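PDB 6IX1: 2S Albumin protein, which is a seed albumin of the hemopexin fold, a four-bladed beta-propeller that probably binds small ligands, as related legume albumins do. Local coordinates for residues P217-R220 against D221-P224. Numbering follows the deposited sequence.
Sequences PCLR and DILP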
loop_
_atom_site.group_PDB
_atom_site.type_symbol
_atom_site.label_atom_id
_atom_site.label_comp_id
_atom_site.label_asym_id
_atom_site.label_seq_id
_atom_site.Cartn_x
_atom_site.Cartn_y
_atom_site.Cartn_z
ATOM N N PRO A 217 12.358 13.919 -1.399
ATOM C CA PRO A 217 13.567 14.024 -2.183
ATOM C C PRO A 217 14.643 12.959 -1.936
ATOM O O PRO A 217 15.520 12.770 -2.761
ATOM C CB PRO A 217 14.078 15.421 -1.919
ATOM C CG PRO A 217 13.455 15.774 -0.575
ATOM C CD PRO A 217 12.082 15.110 -0.591
ATOM N N CYS A 218 14.502 12.228 -0.843
ATOM C CA CYS A 218 15.485 11.165 -0.557
ATOM C C CYS A 218 15.387 10.051 -1.601
ATOM O O CYS A 218 16.302 9.235 -1.667
ATOM C CB CYS A 218 15.406 10.603 0.878
ATOM S SG CYS A 218 13.927 9.551 1.164
ATOM N N LEU A 219 14.303 10.032 -2.386
ATOM C CA LEU A 219 14.099 9.026 -3.427
ATOM C C LEU A 219 14.631 9.458 -4.791
ATOM O O LEU A 219 14.497 8.665 -5.702
ATOM C CB LEU A 219 12.632 8.686 -3.530
ATOM C CG LEU A 219 11.999 8.139 -2.240
ATOM C CD1 LEU A 219 10.545 7.876 -2.523
ATOM C CD2 LEU A 219 12.726 6.903 -1.678
ATOM N N ARG A 220 15.231 10.647 -4.861
ATOM C CA ARG A 220 15.551 11.202 -6.188
ATOM C C ARG A 220 16.662 10.459 -6.948
ATOM O O ARG A 220 16.748 10.640 -8.185
ATOM C CB ARG A 220 15.895 12.678 -6.084
ATOM C CG ARG A 220 17.211 12.984 -5.427
ATOM C CD ARG A 220 17.358 14.440 -5.134
ATOM N NE ARG A 220 18.672 14.750 -4.603
ATOM C CZ ARG A 220 19.010 14.498 -3.359
ATOM N NH1 ARG A 220 18.155 13.915 -2.525
ATOM N NH2 ARG A 220 20.213 14.834 -2.929
ATOM N N ASP A 221 17.454 9.617 -6.329
ATOM C CA ASP A 221 18.507 8.855 -7.027
ATOM C C ASP A 221 18.021 7.484 -7.454
ATOM O O ASP A 221 18.756 6.763 -8.176
ATOM C CB ASP A 221 19.792 8.766 -6.191
ATOM C CG ASP A 221 20.396 10.162 -6.081
ATOM O OD1 ASP A 221 20.328 10.947 -7.050
ATOM O OD2 ASP A 221 20.953 10.407 -5.024
ATOM N N ILE A 222 16.828 7.084 -7.001
ATOM C CA ILE A 222 16.284 5.741 -7.336
ATOM C C ILE A 222 15.034 5.806 -8.207
ATOM O O ILE A 222 14.706 4.765 -8.748
ATOM C CB ILE A 222 16.205 4.846 -6.082
ATOM C CG1 ILE A 222 15.213 5.362 -5.055
ATOM C CG2 ILE A 222 17.571 4.656 -5.487
ATOM C CD1 ILE A 222 14.960 4.365 -3.951
ATOM N N LEU A 223 14.333 6.935 -8.228
ATOM C CA LEU A 223 13.111 7.079 -9.074
ATOM C C LEU A 223 13.339 8.153 -10.105
ATOM O O LEU A 223 14.042 9.105 -9.886
ATOM C CB LEU A 223 11.866 7.490 -8.282
ATOM C CG LEU A 223 11.423 6.399 -7.325
ATOM C CD1 LEU A 223 10.306 6.889 -6.416
ATOM C CD2 LEU A 223 11.095 5.142 -8.090
ATOM N N PRO A 224 12.698 8.086 -11.271
ATOM C CA PRO A 224 11.878 6.964 -11.630
ATOM C C PRO A 224 12.696 5.766 -12.097
ATOM O O PRO A 224 13.915 5.921 -12.393
ATOM C CB PRO A 224 11.112 7.445 -12.857
ATOM C CG PRO A 224 11.953 8.601 -13.419
ATOM C CD PRO A 224 12.707 9.178 -12.243
HETATM O O HOH W 1 17.346 8.105 -3.874
#
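Leu219 O receives two backbone hydrogen bonds at the C-terminal turn of the chain, from Ile222 N and Leu223 N, each 3.1 Å long. The two donors approach differently: Leu223 N lies nearly on the extension of the C=O bond (C=O...N angle 173°), whereas Ile222 N sits well above the carbonyl plane. Beside this pair of bonds the side chains of Leu219, Ile222 and Leu223 come together. Leu219 and Leu223 run alongside each other, pointing the same way, and their CD1 methyls meet at 4.0 Å. The other branch, Leu219 CD2, touches Ile222 CD1 at 4.1 Å. Ile222 CG1 stands between the backbone N and the carbonyl carbon (chi1 65°), a rotation that turns it toward the accepting oxygen, 3.4 Å from Leu219 O. Phe18, Val25 and Val27 of the first blade continue the packing round Leu219, while Ile222 and Leu223 both touch Glu20. The Arg220 chain, extended from CG to NE, runs back along the turn, and NH1 donates to Pro217 O at 2.9 Å, with that oxygen in the guanidinium plane; Arg220 N grips the same oxygen from the opposite face. A water links Cys218 O to Asp221 N. Each of two carbonyls thus takes two donors, which probably helps to hold the turn after helix 212-215, while Leu219, Ile222 and Leu223 set it against strands 15-20 and 23-28 of the first blade, where the propeller closes.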